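Side-chain contacts in alpha-L-rhamnosidase (Streptomyces avermitilis, PDB 3W5M), which hydrolyses terminal non-reducing alpha-L-rhamnose residues from citrus flavonoids and gum arabic, and binds L-rhamnose through a calcium-dependent carbohydrate-binding module: residues Leu240-Ala245 / Lys249-Asp254; Val606-Lys611 / His875-Pro880; Arg659-Trp664 / Val700-Ala705. One frame throughout, in Å; residues are numbered along the deposited sequence.

Contact 1: residues Leu240-Ala245 / Lys249-Asp254; sequences LVLTTA and KKIFSD
L240 opens the pairing opposite I251 as an antiparallel hydrogen-bonded pair. Its N donates to I251 O at 2.9 Å, and I251 N returns an equally long bond to L240 O, both donors lying in the plane of the carbonyl they reach. L240 O also meets the CA-H of K250, with 3.4 Å between O and CA. The side chains of L240 and I251 emerge on the same face of the sheet and touch near their roots, CB to CB at 4.2 Å.

V241, one step on, faces K250 in a non-hydrogen-bonded pair on the other face. With CG1 anti to the backbone N (chi1 175°), CG2 lies beside that N and against K250 CG at 4.0 Å, and the two side chains run alongside each other in the same direction. The lysine chain is extended beyond CG, so its apolar start packs on V241 while its ammonium end is carried away from the sheet. On the other side of its strand, V241 is backbone-bonded to T173 of strand 171-179.

L242 returns to the face of L240 and pairs with K249. L242 N points almost straight at K249 O (2.8 Å, 179° at the hydrogen), and K249 N closes the ring on L242 O. With CG turned toward the backbone N (chi1 -60°), L242 brings CD2 to within 4.1 Å of I251 CG1, the two side chains crossing at a slant. L242 and I251 also pack on L165 and V163, respectively, of strand 156-165, which belongs to the facing sheet. The arrangement is a beta hairpin whose second strand, 247-252, forms the edge of a four-stranded antiparallel sheet in the beta-sandwich of CBM67.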
loop_
_atom_site.group_PDB
_atom_site.type_symbol
_atom_site.label_atom_id
_atom_site.label_comp_id
_atom_site.label_asym_id
_atom_site.label_seq_id
_atom_site.Cartn_x
_atom_site.Cartn_y
_atom_site.Cartn_z
ATOM N N LEU A 240 25.509 28.574 -10.398
ATOM C CA LEU A 240 26.636 27.819 -9.857
ATOM C C LEU A 240 26.904 28.406 -8.482
ATOM O O LEU A 240 27.232 29.588 -8.360
ATOM C CB LEU A 240 27.854 27.926 -10.776
ATOM C CG LEU A 240 29.214 27.405 -10.247
ATOM C CD1 LEU A 240 29.160 25.891 -10.126
ATOM C CD2 LEU A 240 30.306 27.838 -11.210
ATOM N N VAL A 241 26.686 27.600 -7.442
ATOM C CA VAL A 241 26.923 28.052 -6.049
ATOM C C VAL A 241 28.269 27.522 -5.562
ATOM O O VAL A 241 28.484 26.329 -5.543
ATOM C CB VAL A 241 25.835 27.545 -5.085
ATOM C CG1 VAL A 241 26.181 27.927 -3.643
ATOM C CG2 VAL A 241 24.473 28.139 -5.454
ATOM N N LEU A 242 29.159 28.408 -5.166
ATOM C CA LEU A 242 30.423 27.979 -4.598
ATOM C C LEU A 242 30.396 28.301 -3.114
ATOM O O LEU A 242 30.208 29.465 -2.728
ATOM C CB LEU A 242 31.586 28.708 -5.267
ATOM C CG LEU A 242 31.864 28.601 -6.774
ATOM C CD1 LEU A 242 31.695 27.160 -7.251
ATOM C CD2 LEU A 242 31.035 29.579 -7.619
ATOM N N THR A 243 30.562 27.275 -2.287
ATOM C CA THR A 243 30.614 27.464 -0.843
ATOM C C THR A 243 32.073 27.515 -0.368
ATOM O O THR A 243 32.883 26.669 -0.744
ATOM C CB THR A 243 29.852 26.348 -0.120
ATOM O OG1 THR A 243 28.510 26.305 -0.624
ATOM C CG2 THR A 243 29.833 26.579 1.400
ATOM N N THR A 244 32.387 28.554 0.400
ATOM C CA THR A 244 33.648 28.710 1.128
ATOM C C THR A 244 33.284 29.033 2.593
ATOM O O THR A 244 32.114 29.324 2.889
ATOM C CB THR A 244 34.550 29.832 0.530
ATOM O OG1 THR A 244 33.992 31.119 0.813
ATOM C CG2 THR A 244 34.718 29.684 -0.995
ATOM N N ALA A 245 34.262 28.988 3.501
ATOM C CA ALA A 245 34.008 29.284 4.926
ATOM C C ALA A 245 33.459 30.706 5.166
ATOM O O ALA A 245 32.793 30.958 6.175
ATOM C CB ALA A 245 35.254 29.028 5.770
ATOM N N LYS A 249 29.270 32.181 -2.952
ATOM C CA LYS A 249 29.374 33.022 -4.143
ATOM C C LYS A 249 28.514 32.369 -5.235
ATOM O O LYS A 249 28.609 31.155 -5.460
ATOM C CB LYS A 249 30.831 33.149 -4.582
ATOM C CG LYS A 249 31.050 33.627 -6.013
ATOM C CD LYS A 249 31.076 35.151 -6.145
ATOM C CE LYS A 249 31.550 35.584 -7.529
ATOM N NZ LYS A 249 32.813 34.887 -7.915
ATOM N N LYS A 250 27.670 33.163 -5.896
ATOM C CA LYS A 250 26.825 32.628 -6.969
ATOM C C LYS A 250 27.210 33.199 -8.330
ATOM O O LYS A 250 27.465 34.392 -8.443
ATOM C CB LYS A 250 25.356 32.917 -6.677
ATOM C CG LYS A 250 24.807 32.127 -5.493
ATOM C CD LYS A 250 23.349 32.460 -5.268
ATOM C CE LYS A 250 22.886 31.965 -3.913
ATOM N NZ LYS A 250 21.409 31.821 -3.943
ATOM N N ILE A 251 27.264 32.344 -9.353
ATOM C CA ILE A 251 27.469 32.762 -10.734
ATOM C C ILE A 251 26.165 32.437 -11.471
ATOM O O ILE A 251 25.671 31.313 -11.373
ATOM C CB ILE A 251 28.622 31.960 -11.414
ATOM C CG1 ILE A 251 29.964 32.077 -10.648
ATOM C CG2 ILE A 251 28.794 32.329 -12.887
ATOM C CD1 ILE A 251 30.417 33.472 -10.310
ATOM N N PHE A 252 25.626 33.407 -12.208
ATOM C CA PHE A 252 24.347 33.195 -12.898
ATOM C C PHE A 252 24.492 33.071 -14.392
ATOM O O PHE A 252 25.494 33.505 -14.951
ATOM C CB PHE A 252 23.444 34.404 -12.629
ATOM C CG PHE A 252 23.177 34.645 -11.173
ATOM C CD1 PHE A 252 22.402 33.746 -10.440
ATOM C CD2 PHE A 252 23.698 35.764 -10.528
ATOM C CE1 PHE A 252 22.125 33.975 -9.096
ATOM C CE2 PHE A 252 23.434 35.989 -9.177
ATOM C CZ PHE A 252 22.656 35.085 -8.470
ATOM N N SER A 253 23.465 32.512 -15.047
ATOM C CA SER A 253 23.280 32.699 -16.481
ATOM C C SER A 253 22.762 34.142 -16.677
ATOM O O SER A 253 21.807 34.586 -16.005
ATOM C CB SER A 253 22.290 31.674 -17.044
ATOM O OG SER A 253 21.123 31.601 -16.214
ATOM N N ASP A 254 23.421 34.881 -17.556
ATOM C CA ASP A 254 23.130 36.321 -17.722
ATOM C C ASP A 254 23.925 36.840 -18.928
ATOM O O ASP A 254 24.530 36.036 -19.645
ATOM C CB ASP A 254 23.373 37.137 -16.427
ATOM C CG ASP A 254 24.828 37.104 -15.946
ATOM O OD1 ASP A 254 25.752 36.911 -16.751
ATOM O OD2 ASP A 254 25.039 37.278 -14.728
#

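Contact 2: residues Val606-Lys611 / His875-Pro880; sequences VPMLNK and HQRTFP
L609 and V606 meet the imidazole of H875 where the start of helix 607-622, within the (alpha/alpha)6-barrel domain, approaches residues 875-880. The apolar contacts centre on one ring atom. H875 CE1 lies 3.8 Å from L609 CD1 and 4.3 Å from V606 CG1, and both methyl groups come obliquely to the ring. The L609 and H875 side chains cross at about a right angle. L609 has CG beside its backbone N (chi1 -64°) and extends from there, which carries CD1 to the imidazole; the same leucine also touches V953.

A looser van der Waals contact lies on the more exposed side, where M608 reaches across with its sulfur, SD standing 4.4 Å from R877 CG. The arginine offers its aliphatic stem here, while its guanidinium goes elsewhere, NE forming a salt bridge with D887.

The hydrogen bonds lie within each segment or lead to neighbouring residues, and none joins the two segments. At the N-cap position of the helix, V606 O accepts from both L609 N (2.9 Å) and N610 N (3.2 Å). Across from it, Q876 folds its amide back over the following residues: OE1 receives T878 N at 3.3 Å, with the donor above the carbonyl plane, and a weak bond from R877 N. Q876 NE2 is bonded to W845 O, so both ends of this amide are engaged, which probably limits its rotation.

Within the apolar group the leucine presents a second atom to the imidazole. Besides the CD1 methyl, its branch carbon L609 CG lies 4.1 Å from H875 CE1.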
loop_
_atom_site.group_PDB
_atom_site.type_symbol
_atom_site.label_atom_id
_atom_site.label_comp_id
_atom_site.label_asym_id
_atom_site.label_seq_id
_atom_site.Cartn_x
_atom_site.Cartn_y
_atom_site.Cartn_z
ATOM N N VAL A 606 -2.202 -30.981 -5.285
ATOM C CA VAL A 606 -1.822 -30.396 -6.574
ATOM C C VAL A 606 -0.851 -29.210 -6.479
ATOM O O VAL A 606 -1.258 -28.085 -6.156
ATOM C CB VAL A 606 -3.057 -29.947 -7.351
ATOM C CG1 VAL A 606 -2.679 -29.479 -8.750
ATOM C CG2 VAL A 606 -4.056 -31.088 -7.421
ATOM N N PRO A 607 0.440 -29.456 -6.784
ATOM C CA PRO A 607 1.455 -28.400 -6.669
ATOM C C PRO A 607 1.043 -27.047 -7.280
ATOM O O PRO A 607 1.276 -26.006 -6.648
ATOM C CB PRO A 607 2.664 -29.013 -7.378
ATOM C CG PRO A 607 2.515 -30.477 -7.088
ATOM C CD PRO A 607 1.042 -30.731 -7.224
ATOM N N MET A 608 0.388 -27.060 -8.445
ATOM C CA MET A 608 0.034 -25.826 -9.125
ATOM C C MET A 608 -0.970 -24.973 -8.346
ATOM O O MET A 608 -0.979 -23.723 -8.453
ATOM C CB MET A 608 -0.521 -26.092 -10.514
ATOM C CG MET A 608 -0.451 -24.874 -11.419
ATOM S SD MET A 608 -1.832 -24.726 -12.564
ATOM C CE MET A 608 -3.026 -23.890 -11.511
ATOM N N LEU A 609 -1.824 -25.633 -7.571
ATOM C CA LEU A 609 -2.812 -24.870 -6.805
ATOM C C LEU A 609 -2.171 -24.314 -5.570
ATOM O O LEU A 609 -2.548 -23.234 -5.111
ATOM C CB LEU A 609 -4.030 -25.704 -6.428
ATOM C CG LEU A 609 -4.890 -26.218 -7.575
ATOM C CD1 LEU A 609 -6.040 -26.987 -6.935
ATOM C CD2 LEU A 609 -5.367 -25.132 -8.532
ATOM N N ASN A 610 -1.226 -25.061 -5.017
ATOM C CA ASN A 610 -0.476 -24.581 -3.870
ATOM C C ASN A 610 0.343 -23.343 -4.242
ATOM O O ASN A 610 0.450 -22.401 -3.439
ATOM C CB ASN A 610 0.378 -25.693 -3.283
ATOM C CG ASN A 610 -0.460 -26.899 -2.852
ATOM O OD1 ASN A 610 -1.672 -26.793 -2.624
ATOM N ND2 ASN A 610 0.178 -28.042 -2.745
ATOM N N LYS A 611 0.894 -23.348 -5.461
ATOM C CA LYS A 611 1.603 -22.174 -6.004
ATOM C C LYS A 611 0.673 -20.992 -6.247
ATOM O O LYS A 611 1.009 -19.835 -5.928
ATOM C CB LYS A 611 2.364 -22.531 -7.291
ATOM C CG LYS A 611 3.270 -21.415 -7.798
ATOM C CD LYS A 611 4.231 -20.967 -6.707
ATOM C CE LYS A 611 5.357 -20.134 -7.283
ATOM N NZ LYS A 611 6.306 -19.746 -6.189
ATOM N N HIS A 875 -7.577 -25.600 -13.605
ATOM C CA HIS A 875 -6.396 -26.435 -13.870
ATOM C C HIS A 875 -5.758 -26.162 -15.231
ATOM O O HIS A 875 -4.707 -26.732 -15.549
ATOM C CB HIS A 875 -6.758 -27.918 -13.791
ATOM C CG HIS A 875 -7.018 -28.400 -12.405
ATOM N ND1 HIS A 875 -6.100 -28.261 -11.386
ATOM C CD2 HIS A 875 -8.087 -29.031 -11.870
ATOM C CE1 HIS A 875 -6.600 -28.778 -10.277
ATOM N NE2 HIS A 875 -7.799 -29.260 -10.549
ATOM N N GLN A 876 -6.404 -25.307 -16.015
ATOM C CA GLN A 876 -5.927 -24.917 -17.341
ATOM C C GLN A 876 -4.501 -24.349 -17.270
ATOM O O GLN A 876 -4.209 -23.506 -16.413
ATOM C CB GLN A 876 -6.892 -23.890 -17.924
ATOM C CG GLN A 876 -6.589 -23.371 -19.320
ATOM C CD GLN A 876 -6.553 -24.461 -20.391
ATOM O OE1 GLN A 876 -5.535 -25.142 -20.570
ATOM N NE2 GLN A 876 -7.658 -24.611 -21.129
ATOM N N ARG A 877 -3.614 -24.816 -18.149
ATOM C CA ARG A 877 -2.204 -24.362 -18.145
ATOM C C ARG A 877 -1.851 -23.477 -19.349
ATOM O O ARG A 877 -0.850 -22.744 -19.345
ATOM C CB ARG A 877 -1.254 -25.553 -18.042
ATOM C CG ARG A 877 -1.248 -26.235 -16.675
ATOM C CD ARG A 877 -0.337 -27.455 -16.670
ATOM N NE ARG A 877 1.016 -27.109 -17.101
ATOM C CZ ARG A 877 1.951 -27.983 -17.446
ATOM N NH1 ARG A 877 1.698 -29.287 -17.414
ATOM N NH2 ARG A 877 3.145 -27.551 -17.836
ATOM N N THR A 878 -2.664 -23.526 -20.395
ATOM C CA THR A 878 -2.353 -22.754 -21.587
ATOM C C THR A 878 -3.018 -21.397 -21.494
ATOM O O THR A 878 -3.948 -21.225 -20.716
ATOM C CB THR A 878 -2.776 -23.497 -22.884
ATOM O OG1 THR A 878 -4.170 -23.812 -22.801
ATOM C CG2 THR A 878 -1.973 -24.788 -23.043
ATOM N N PHE A 879 -2.540 -20.428 -22.273
ATOM C CA PHE A 879 -3.058 -19.036 -22.221
ATOM C C PHE A 879 -4.472 -18.836 -22.824
ATOM O O PHE A 879 -4.778 -19.445 -23.849
ATOM C CB PHE A 879 -2.073 -18.078 -22.914
ATOM C CG PHE A 879 -2.639 -16.707 -23.179
ATOM C CD1 PHE A 879 -3.336 -16.435 -24.357
ATOM C CD2 PHE A 879 -2.499 -15.685 -22.242
ATOM C CE1 PHE A 879 -3.896 -15.180 -24.586
ATOM C CE2 PHE A 879 -3.062 -14.434 -22.469
ATOM C CZ PHE A 879 -3.754 -14.176 -23.637
ATOM N N PRO A 880 -5.335 -17.970 -22.207
ATOM C CA PRO A 880 -5.226 -17.304 -20.882
ATOM C C PRO A 880 -5.703 -18.192 -19.736
ATOM O O PRO A 880 -6.649 -18.984 -19.899
ATOM C CB PRO A 880 -6.140 -16.085 -21.031
ATOM C CG PRO A 880 -7.166 -16.513 -22.026
ATOM C CD PRO A 880 -6.420 -17.364 -23.012
#

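Contact 3: residues Arg659-Trp664 / Val700-Ala705; sequences RFLTKW and VTVPWA
V702 carries the close part of this contact, dividing its two methyl groups between L661 and W664 of the facing helix. CG1, anti to the backbone N (chi1 178°), approaches L661 at both CB, 4.3 Å away, and CD1, 4.4 Å away. CG2 is directed at the indole, meeting the six-membered-ring carbon W664 CZ3 at 4.4 Å along an oblique line. One valine thus spans residues a helical turn apart, where the CA atoms of L661 and V702 come within 7.8 Å. All three side chains are buried, and the meeting is wholly apolar. The indole has its own polar anchor, as W664 NE1 is hydrogen-bonded to A682 O, and its side chain also touches I644 and T641.

Helices 658-671 and 698-710 both belong to the (alpha/alpha)6-barrel that forms the catalytic domain. The W664 side chain lies about 8 Å from that of D643 and about 9 Å from that of W695, both of which bind rhamnose, so this apolar patch lies close to the sugar-binding residues.

Beyond V702, residues of segment 700-705 turn to other helices. P703 sits at a kink where its N lacks a bond to the preceding turn, and its CD comes no nearer than 6.7 Å, to W664 CZ3. T662, partly exposed, is likewise turned from the valine. The P703 ring packs instead on V715 and A719 of helix 713-732, while A705 touches A648 of helix 641-654, the same helix whose I644 touches L661.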
loop_
_atom_site.group_PDB
_atom_site.type_symbol
_atom_site.label_atom_id
_atom_site.label_comp_id
_atom_site.label_asym_id
_atom_site.label_seq_id
_atom_site.Cartn_x
_atom_site.Cartn_y
_atom_site.Cartn_z
ATOM N N ARG A 659 -8.774 -4.145 10.126
ATOM C CA ARG A 659 -8.246 -2.843 10.475
ATOM C C ARG A 659 -7.764 -2.117 9.198
ATOM O O ARG A 659 -7.952 -0.898 9.059
ATOM C CB ARG A 659 -7.075 -2.991 11.446
ATOM C CG ARG A 659 -7.460 -3.479 12.855
ATOM C CD ARG A 659 -6.178 -3.653 13.688
ATOM N NE ARG A 659 -5.391 -4.757 13.132
ATOM C CZ ARG A 659 -4.049 -4.809 13.131
ATOM N NH1 ARG A 659 -3.324 -3.836 13.661
ATOM N NH2 ARG A 659 -3.437 -5.851 12.565
ATOM N N PHE A 660 -7.138 -2.866 8.277
ATOM C CA PHE A 660 -6.523 -2.254 7.087
ATOM C C PHE A 660 -7.594 -1.634 6.189
ATOM O O PHE A 660 -7.473 -0.481 5.783
ATOM C CB PHE A 660 -5.708 -3.283 6.281
ATOM C CG PHE A 660 -4.774 -2.657 5.255
ATOM C CD1 PHE A 660 -3.603 -1.971 5.660
ATOM C CD2 PHE A 660 -5.058 -2.753 3.899
ATOM C CE1 PHE A 660 -2.743 -1.403 4.716
ATOM C CE2 PHE A 660 -4.209 -2.186 2.946
ATOM C CZ PHE A 660 -3.046 -1.513 3.360
ATOM N N LEU A 661 -8.636 -2.403 5.898
ATOM C CA LEU A 661 -9.698 -1.888 5.018
ATOM C C LEU A 661 -10.669 -0.947 5.717
ATOM O O LEU A 661 -11.207 -0.065 5.071
ATOM C CB LEU A 661 -10.413 -3.021 4.253
ATOM C CG LEU A 661 -9.393 -3.783 3.406
ATOM C CD1 LEU A 661 -10.109 -5.000 2.843
ATOM C CD2 LEU A 661 -8.763 -2.921 2.307
ATOM N N THR A 662 -10.873 -1.111 7.025
ATOM C CA THR A 662 -11.560 -0.073 7.835
ATOM C C THR A 662 -10.898 1.280 7.670
ATOM O O THR A 662 -11.561 2.276 7.399
ATOM C CB THR A 662 -11.669 -0.453 9.339
ATOM O OG1 THR A 662 -12.412 -1.667 9.459
ATOM C CG2 THR A 662 -12.378 0.648 10.150
ATOM N N LYS A 663 -9.575 1.318 7.839
ATOM C CA LYS A 663 -8.806 2.523 7.644
ATOM C C LYS A 663 -8.989 3.048 6.212
ATOM O O LYS A 663 -9.240 4.243 6.011
ATOM C CB LYS A 663 -7.310 2.242 7.914
ATOM C CG LYS A 663 -6.419 3.456 7.769
ATOM C CD LYS A 663 -5.900 3.561 6.357
ATOM C CE LYS A 663 -4.875 4.661 6.231
ATOM N NZ LYS A 663 -4.469 4.769 4.818
ATOM N N TRP A 664 -8.870 2.170 5.229
ATOM C CA TRP A 664 -8.967 2.618 3.836
ATOM C C TRP A 664 -10.375 3.191 3.531
ATOM O O TRP A 664 -10.503 4.157 2.787
ATOM C CB TRP A 664 -8.619 1.526 2.833
ATOM C CG TRP A 664 -8.730 2.031 1.410
ATOM C CD1 TRP A 664 -7.888 2.898 0.776
ATOM C CD2 TRP A 664 -9.787 1.743 0.484
ATOM N NE1 TRP A 664 -8.344 3.144 -0.504
ATOM C CE2 TRP A 664 -9.495 2.437 -0.711
ATOM C CE3 TRP A 664 -10.937 0.959 0.550
ATOM C CZ2 TRP A 664 -10.329 2.384 -1.836
ATOM C CZ3 TRP A 664 -11.764 0.880 -0.589
ATOM C CH2 TRP A 664 -11.463 1.625 -1.750
ATOM N N VAL A 700 -19.461 0.420 -1.325
ATOM C CA VAL A 700 -20.533 -0.484 -0.914
ATOM C C VAL A 700 -20.036 -1.930 -0.713
ATOM O O VAL A 700 -20.337 -2.586 0.306
ATOM C CB VAL A 700 -21.671 -0.509 -1.983
ATOM C CG1 VAL A 700 -22.942 -1.100 -1.368
ATOM C CG2 VAL A 700 -21.893 0.877 -2.566
ATOM N N THR A 701 -19.243 -2.428 -1.665
ATOM C CA THR A 701 -18.877 -3.842 -1.693
ATOM C C THR A 701 -17.820 -4.202 -0.668
ATOM O O THR A 701 -17.792 -5.312 -0.176
ATOM C CB THR A 701 -18.336 -4.303 -3.062
ATOM O OG1 THR A 701 -17.200 -3.519 -3.412
ATOM C CG2 THR A 701 -19.399 -4.122 -4.180
ATOM N N VAL A 702 -16.945 -3.257 -0.379
ATOM C CA VAL A 702 -15.869 -3.532 0.587
ATOM C C VAL A 702 -16.408 -3.585 2.055
ATOM O O VAL A 702 -16.053 -4.505 2.807
ATOM C CB VAL A 702 -14.673 -2.586 0.369
ATOM C CG1 VAL A 702 -13.619 -2.861 1.413
ATOM C CG2 VAL A 702 -14.026 -2.841 -1.013
ATOM N N PRO A 703 -17.278 -2.633 2.463
ATOM C CA PRO A 703 -17.923 -2.830 3.768
ATOM C C PRO A 703 -18.691 -4.139 3.837
ATOM O O PRO A 703 -18.660 -4.846 4.853
ATOM C CB PRO A 703 -18.852 -1.620 3.890
ATOM C CG PRO A 703 -18.181 -0.570 3.070
ATOM C CD PRO A 703 -17.537 -1.285 1.930
ATOM N N TRP A 704 -19.385 -4.503 2.748
ATOM C CA TRP A 704 -20.125 -5.752 2.780
ATOM C C TRP A 704 -19.211 -6.960 2.888
ATOM O O TRP A 704 -19.491 -7.897 3.640
ATOM C CB TRP A 704 -21.044 -5.894 1.548
ATOM C CG TRP A 704 -21.956 -7.065 1.679
ATOM C CD1 TRP A 704 -21.911 -8.232 0.969
ATOM C CD2 TRP A 704 -23.043 -7.200 2.611
ATOM N NE1 TRP A 704 -22.918 -9.085 1.387
ATOM C CE2 TRP A 704 -23.627 -8.483 2.392
ATOM C CE3 TRP A 704 -23.587 -6.361 3.606
ATOM C CZ2 TRP A 704 -24.719 -8.955 3.139
ATOM C CZ3 TRP A 704 -24.689 -6.830 4.352
ATOM C CH2 TRP A 704 -25.240 -8.117 4.103
ATOM N N ALA A 705 -18.112 -6.940 2.139
ATOM C CA ALA A 705 -17.143 -8.021 2.233
ATOM C C ALA A 705 -16.580 -8.155 3.669
ATOM O O ALA A 705 -16.451 -9.270 4.172
ATOM C CB ALA A 705 -16.033 -7.837 1.182
#

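From the N terminus, contact 1 comes first and closes the shortest span, with three residues between its segments, at the turn of a hairpin in the carbohydrate-binding module. It is complete before the other two begin and stands apart from them, its centre about 63 Å from that of contact 2 and about 54 Å from that of contact 3. Contact 2 then ties helix 607-622 to residues 875-880, enclosing 263 residues. Contact 3 falls within that span and joins two helices, with 35 residues between its segments, so these two nest without crossing. Although both belong to the barrel domain, their nearest atoms remain about 20 Å apart, with contact 3 the closer to the rhamnose-binding residues.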